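Local atomic coordinates of hydrogenase maturation factor (PDB entry 3VTH), a protein that probably uses carbamoyl phosphate and ATP to carbamoylate the C-terminal cysteine of HypE during the maturation of [NiFe]-hydrogenases. Residues 391-397 with 418-423; 413-417 with 446-452. One frame throughout, in Å; residues are numbered along the deposited sequence.

Contact 1: 391-397 with 418-423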
loop_
_atom_site.group_PDB
_atom_site.type_symbol
_atom_site.label_atom_id
_atom_site.label_comp_id
_atom_site.label_asym_id
_atom_site.label_seq_id
_atom_site.Cartn_x
_atom_site.Cartn_y
_atom_site.Cartn_z
ATOM N N PRO A 391 2.186 -12.000 0.906
ATOM C CA PRO A 391 2.588 -11.868 2.301
ATOM C C PRO A 391 4.007 -11.323 2.466
ATOM O O PRO A 391 4.813 -11.371 1.530
ATOM C CB PRO A 391 2.508 -13.299 2.823
ATOM C CG PRO A 391 2.825 -14.159 1.574
ATOM C CD PRO A 391 2.131 -13.416 0.471
ATOM N N ILE A 392 4.277 -10.790 3.653
ATOM C CA ILE A 392 5.632 -10.499 4.098
ATOM C C ILE A 392 6.236 -11.802 4.633
ATOM O O ILE A 392 5.629 -12.495 5.454
ATOM C CB ILE A 392 5.643 -9.402 5.201
ATOM C CG1 ILE A 392 4.955 -8.109 4.708
ATOM C CG2 ILE A 392 7.068 -9.108 5.704
ATOM C CD1 ILE A 392 5.418 -7.611 3.349
ATOM N N LEU A 393 7.428 -12.127 4.152
ATOM C CA LEU A 393 8.110 -13.345 4.567
ATOM C C LEU A 393 8.763 -13.161 5.922
ATOM O O LEU A 393 9.508 -12.189 6.149
ATOM C CB LEU A 393 9.140 -13.773 3.519
ATOM C CG LEU A 393 9.696 -15.204 3.610
ATOM C CD1 LEU A 393 8.575 -16.232 3.545
ATOM C CD2 LEU A 393 10.755 -15.472 2.521
ATOM N N LEU A 394 8.455 -14.075 6.836
ATOM C CA LEU A 394 9.114 -14.092 8.138
ATOM C C LEU A 394 10.286 -15.088 8.122
ATOM O O LEU A 394 10.255 -16.068 7.403
ATOM C CB LEU A 394 8.098 -14.405 9.244
ATOM C CG LEU A 394 6.889 -13.445 9.270
ATOM C CD1 LEU A 394 5.809 -13.863 10.260
ATOM C CD2 LEU A 394 7.337 -12.002 9.536
ATOM N N LYS A 395 11.313 -14.814 8.921
ATOM C CA LYS A 395 12.512 -15.669 9.005
ATOM C C LYS A 395 12.189 -17.029 9.625
ATOM O O LYS A 395 12.682 -18.063 9.178
ATOM C CB LYS A 395 13.598 -14.939 9.809
ATOM C CG LYS A 395 14.893 -15.709 10.039
ATOM C CD LYS A 395 15.722 -15.032 11.144
ATOM C CE LYS A 395 16.859 -15.923 11.654
ATOM N NZ LYS A 395 17.905 -16.168 10.606
ATOM N N LYS A 396 11.337 -17.022 10.641
ATOM C CA LYS A 396 11.002 -18.231 11.380
ATOM C C LYS A 396 9.492 -18.472 11.320
ATOM O O LYS A 396 8.717 -17.511 11.221
ATOM C CB LYS A 396 11.448 -18.049 12.838
ATOM C CG LYS A 396 11.607 -19.334 13.623
ATOM C CD LYS A 396 11.605 -19.072 15.125
ATOM C CE LYS A 396 11.412 -20.374 15.895
ATOM N NZ LYS A 396 10.153 -21.069 15.464
ATOM N N GLU A 397 9.071 -19.736 11.403
ATOM C CA GLU A 397 7.643 -20.054 11.548
ATOM C C GLU A 397 7.079 -19.435 12.830
ATOM O O GLU A 397 7.782 -19.343 13.844
ATOM C CB GLU A 397 7.399 -21.569 11.544
ATOM C CG GLU A 397 7.250 -22.164 10.129
ATOM C CD GLU A 397 8.585 -22.360 9.429
ATOM O OE1 GLU A 397 8.671 -22.075 8.217
ATOM O OE2 GLU A 397 9.555 -22.802 10.095
ATOM N N GLY A 418 2.343 -19.908 9.487
ATOM C CA GLY A 418 3.599 -20.476 8.986
ATOM C C GLY A 418 4.665 -19.401 9.087
ATOM O O GLY A 418 4.795 -18.749 10.132
ATOM N N HIS A 419 5.411 -19.184 8.013
ATOM C CA HIS A 419 6.347 -18.067 8.009
ATOM C C HIS A 419 5.844 -16.863 7.225
ATOM O O HIS A 419 6.644 -16.102 6.692
ATOM C CB HIS A 419 7.744 -18.485 7.543
ATOM C CG HIS A 419 7.743 -19.378 6.345
ATOM N ND1 HIS A 419 7.915 -20.742 6.437
ATOM C CD2 HIS A 419 7.586 -19.108 5.027
ATOM C CE1 HIS A 419 7.872 -21.275 5.225
ATOM N NE2 HIS A 419 7.673 -20.303 4.353
ATOM N N TYR A 420 4.525 -16.676 7.172
ATOM C CA TYR A 420 3.974 -15.507 6.478
ATOM C C TYR A 420 3.236 -14.534 7.376
ATOM O O TYR A 420 2.539 -14.934 8.297
ATOM C CB TYR A 420 3.028 -15.934 5.355
ATOM C CG TYR A 420 3.628 -16.849 4.313
ATOM C CD1 TYR A 420 4.661 -16.413 3.488
ATOM C CD2 TYR A 420 3.121 -18.128 4.116
ATOM C CE1 TYR A 420 5.189 -17.239 2.507
ATOM C CE2 TYR A 420 3.661 -18.978 3.135
ATOM C CZ TYR A 420 4.689 -18.511 2.343
ATOM O OH TYR A 420 5.228 -19.316 1.388
ATOM N N ALA A 421 3.392 -13.243 7.080
ATOM C CA ALA A 421 2.542 -12.211 7.651
ATOM C C ALA A 421 1.676 -11.725 6.485
ATOM O O ALA A 421 2.162 -11.045 5.582
ATOM C CB ALA A 421 3.384 -11.071 8.226
ATOM N N PHE A 422 0.430 -12.175 6.475
ATOM C CA PHE A 422 -0.542 -11.773 5.479
ATOM C C PHE A 422 -1.123 -10.438 5.910
ATOM O O PHE A 422 -2.121 -10.397 6.643
ATOM C CB PHE A 422 -1.663 -12.805 5.388
ATOM C CG PHE A 422 -1.239 -14.106 4.760
ATOM C CD1 PHE A 422 -1.072 -14.204 3.375
ATOM C CD2 PHE A 422 -1.016 -15.234 5.548
ATOM C CE1 PHE A 422 -0.672 -15.427 2.777
ATOM C CE2 PHE A 422 -0.632 -16.451 4.971
ATOM C CZ PHE A 422 -0.459 -16.553 3.589
ATOM N N ILE A 423 -0.472 -9.356 5.506
ATOM C CA ILE A 423 -1.011 -8.023 5.764
ATOM C C ILE A 423 -2.089 -7.718 4.692
ATOM O O ILE A 423 -1.900 -7.977 3.487
ATOM C CB ILE A 423 0.111 -6.939 5.818
ATOM C CG1 ILE A 423 -0.470 -5.577 6.239
ATOM C CG2 ILE A 423 0.850 -6.847 4.472
ATOM C CD1 ILE A 423 0.599 -4.479 6.575
#

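Contact 2: 413-417 with 446-452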
loop_
_atom_site.group_PDB
_atom_site.type_symbol
_atom_site.label_atom_id
_atom_site.label_comp_id
_atom_site.label_asym_id
_atom_site.label_seq_id
_atom_site.Cartn_x
_atom_site.Cartn_y
_atom_site.Cartn_z
ATOM N N PHE A 413 -5.173 -4.757 8.512
ATOM C CA PHE A 413 -4.996 -5.775 9.534
ATOM C C PHE A 413 -3.962 -6.772 9.024
ATOM O O PHE A 413 -3.633 -6.765 7.841
ATOM C CB PHE A 413 -6.336 -6.462 9.867
ATOM C CG PHE A 413 -6.990 -7.141 8.688
ATOM C CD1 PHE A 413 -6.612 -8.425 8.309
ATOM C CD2 PHE A 413 -7.996 -6.494 7.967
ATOM C CE1 PHE A 413 -7.228 -9.077 7.206
ATOM C CE2 PHE A 413 -8.623 -7.130 6.870
ATOM C CZ PHE A 413 -8.241 -8.416 6.493
ATOM N N CYS A 414 -3.404 -7.589 9.920
ATOM C CA CYS A 414 -2.393 -8.573 9.527
ATOM C C CYS A 414 -2.646 -9.888 10.256
ATOM O O CYS A 414 -2.957 -9.870 11.443
ATOM C CB CYS A 414 -0.985 -8.027 9.828
ATOM S SG CYS A 414 0.384 -9.118 9.388
ATOM N N MET A 415 -2.556 -11.011 9.536
ATOM C CA MET A 415 -2.723 -12.352 10.118
ATOM C C MET A 415 -1.496 -13.194 9.835
ATOM O O MET A 415 -1.050 -13.278 8.688
ATOM C CB MET A 415 -3.889 -13.110 9.467
ATOM C CG MET A 415 -5.218 -12.459 9.584
ATOM S SD MET A 415 -6.404 -13.297 8.499
ATOM C CE MET A 415 -7.775 -12.218 8.889
ATOM N N THR A 416 -0.979 -13.858 10.857
ATOM C CA THR A 416 0.205 -14.675 10.671
ATOM C C THR A 416 -0.158 -16.148 10.529
ATOM O O THR A 416 -1.142 -16.618 11.105
ATOM C CB THR A 416 1.190 -14.540 11.852
ATOM O OG1 THR A 416 0.520 -14.867 13.070
ATOM C CG2 THR A 416 1.721 -13.116 11.922
ATOM N N LYS A 417 0.627 -16.843 9.712
ATOM C CA LYS A 417 0.545 -18.297 9.602
ATOM C C LYS A 417 1.819 -18.801 8.954
ATOM O O LYS A 417 2.317 -18.189 7.988
ATOM C CB LYS A 417 -0.668 -18.743 8.780
ATOM C CG LYS A 417 -1.124 -20.161 9.184
ATOM C CD LYS A 417 -2.417 -20.520 8.524
ATOM C CE LYS A 417 -2.873 -21.899 8.924
ATOM N NZ LYS A 417 -3.808 -22.320 7.870
ATOM N N TYR A 446 -10.235 -13.073 4.591
ATOM C CA TYR A 446 -8.820 -13.437 4.687
ATOM C C TYR A 446 -8.656 -14.693 5.550
ATOM O O TYR A 446 -7.858 -15.571 5.222
ATOM C CB TYR A 446 -7.997 -12.265 5.244
ATOM C CG TYR A 446 -7.454 -11.301 4.190
ATOM C CD1 TYR A 446 -6.077 -11.164 3.989
ATOM C CD2 TYR A 446 -8.316 -10.520 3.411
ATOM C CE1 TYR A 446 -5.565 -10.281 3.040
ATOM C CE2 TYR A 446 -7.821 -9.615 2.453
ATOM C CZ TYR A 446 -6.441 -9.500 2.283
ATOM O OH TYR A 446 -5.940 -8.621 1.349
ATOM N N LYS A 447 -9.413 -14.783 6.646
ATOM C CA LYS A 447 -9.410 -16.005 7.475
ATOM C C LYS A 447 -9.823 -17.245 6.696
ATOM O O LYS A 447 -9.235 -18.311 6.859
ATOM C CB LYS A 447 -10.307 -15.868 8.709
ATOM C CG LYS A 447 -9.768 -14.878 9.764
ATOM C CD LYS A 447 -10.576 -14.935 11.070
ATOM C CE LYS A 447 -12.005 -14.528 10.868
ATOM N NZ LYS A 447 -12.767 -14.599 12.153
ATOM N N LYS A 448 -10.843 -17.107 5.862
ATOM C CA LYS A 448 -11.281 -18.209 5.016
ATOM C C LYS A 448 -10.271 -18.489 3.908
ATOM O O LYS A 448 -9.902 -19.633 3.666
ATOM C CB LYS A 448 -12.645 -17.901 4.398
ATOM C CG LYS A 448 -13.760 -17.789 5.416
ATOM C CD LYS A 448 -15.132 -17.778 4.731
ATOM C CE LYS A 448 -16.165 -17.090 5.627
ATOM N NZ LYS A 448 -16.370 -17.849 6.907
ATOM N N LEU A 449 -9.825 -17.440 3.227
ATOM C CA LEU A 449 -8.950 -17.627 2.076
ATOM C C LEU A 449 -7.619 -18.296 2.477
ATOM O O LEU A 449 -7.144 -19.216 1.797
ATOM C CB LEU A 449 -8.703 -16.296 1.366
ATOM C CG LEU A 449 -7.955 -16.367 0.027
ATOM C CD1 LEU A 449 -8.612 -17.364 -0.934
ATOM C CD2 LEU A 449 -7.897 -14.992 -0.585
ATOM N N PHE A 450 -7.036 -17.829 3.582
ATOM C CA PHE A 450 -5.746 -18.345 4.034
ATOM C C PHE A 450 -5.808 -19.360 5.185
ATOM O O PHE A 450 -4.765 -19.752 5.720
ATOM C CB PHE A 450 -4.789 -17.182 4.337
ATOM C CG PHE A 450 -4.572 -16.287 3.156
ATOM C CD1 PHE A 450 -3.952 -16.778 2.001
ATOM C CD2 PHE A 450 -5.018 -14.970 3.171
ATOM C CE1 PHE A 450 -3.760 -15.955 0.890
ATOM C CE2 PHE A 450 -4.837 -14.146 2.061
ATOM C CZ PHE A 450 -4.207 -14.639 0.921
ATOM N N ARG A 451 -7.022 -19.791 5.538
ATOM C CA ARG A 451 -7.246 -20.798 6.587
ATOM C C ARG A 451 -6.658 -20.382 7.949
ATOM O O ARG A 451 -6.076 -21.197 8.663
ATOM C CB ARG A 451 -6.713 -22.169 6.151
ATOM C CG ARG A 451 -7.605 -22.896 5.129
ATOM C CD ARG A 451 -7.407 -22.398 3.706
ATOM N NE ARG A 451 -8.021 -23.319 2.749
ATOM C CZ ARG A 451 -8.900 -22.973 1.805
ATOM N NH1 ARG A 451 -9.264 -21.697 1.656
ATOM N NH2 ARG A 451 -9.403 -23.909 1.000
ATOM N N VAL A 452 -6.813 -19.108 8.287
ATOM C CA VAL A 452 -6.305 -18.573 9.541
ATOM C C VAL A 452 -7.405 -18.607 10.607
ATOM O O VAL A 452 -8.498 -18.066 10.415
ATOM C CB VAL A 452 -5.787 -17.106 9.387
ATOM C CG1 VAL A 452 -5.207 -16.597 10.703
ATOM C CG2 VAL A 452 -4.755 -16.989 8.248
#

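Contact 1: 391-397 with 418-423
P391 packs its ring alongside two aromatic side chains, Y420 and F422, and this is the tight end of the contact. Its CG lies 3.5 Å from CD1 of Y420, while CB makes an off-centre CH-pi approach to F422, 4.2 Å from that ring's centroid. From here strand 392-393 runs antiparallel to 420-423. I392 and A421 are a hydrogen-bonded pair, and the bond from A421 N to I392 O, at 2.9 Å, is nearly straight (172° at the hydrogen) and lies in the carbonyl plane. A third backbone bond, L394 N to H419 O at 2.7 Å, carries the pairing past the strand. On one face, A421 and L394 bring CB and CD1 to 4.2 Å and both rest on helix 737-749. On the other, L393 has CG turned away from its backbone N (chi1 -165°), which brings CD1 to 3.4 Å from CD2 of H419 and beside CE1 of Y420. The Y420 hydroxyl bonds to D78.

The far end is looser and open to solvent. The chain turns before E397 bends back to H419. Its OE1 approaches ND1 at the edge of the imidazole, with the carboxylate plane turned 69° from the ring. The modelled separation of these atoms is too short to trust, so the strength of this hydrogen bond is doubtful. Backbone bonding and apolar packing thus hold strand 392-393 to the sheet edge, while the loop returns to a solvent-side His-carboxylate pair whose geometry is doubtful.

Contact 2: 413-417 with 446-452
F413 points the edge of its ring at a face of Y446 in a T-shaped stack, centroids 5.1 Å apart and planes at 83°. CZ makes the closest approach, while the Y446 hydroxyl reaches beyond the contact to H425.

M415 fills the middle. Its CB sits 3.9 Å from CG1 of V452. CG lies beside the backbone N (chi1 -60°), and the chain then runs out extended, carrying SD to 3.8 Å from CB of Y446 and close to the backbone N of K447. The methyl CE ends the run tightly against K447, 3.4 Å from its CG, with the Y446 CB also in touch.

Two residues along the strand, K417 extends toward the C-terminal end of the helix. NZ gives a 2.7 Å hydrogen bond to R451 O, standing well above the carbonyl plane (51° out of it), and a weak one to F450 O. R451 sends its own guanidinium elsewhere, to D148 and E100. Its left-handed backbone, with V452 N bonded to K447 O at 2.9 Å and R451 N more weakly to K448 O, follows the pattern of a Schellman motif.

Helix 433-449 thus packs across a hairpin strand and leads on to parallel strand 456-460, the ribonuclease H-like topology expected of a Kae1-like domain in the actin-ATPase clan.

Both contacts hold the same hairpin, 414-417 with 420-423, within one mixed sheet. Contact 1 adds an outer strand to its edge, largely through backbone hydrogen bonds, and frays into exposed loop at one end. Contact 2 is buried: it sets a helix on the sheet through side chains, and its polar exception is a lysine reaching main-chain carbonyls. The two meet directly, since the backbone N of F422 gives a hydrogen bond to M415 O and its ring stacks on F450. The A421 side of the hairpin rests on helix 737-749, as do C414 and T416 from contact 2's strand, so strand 414-417 lies between two helices.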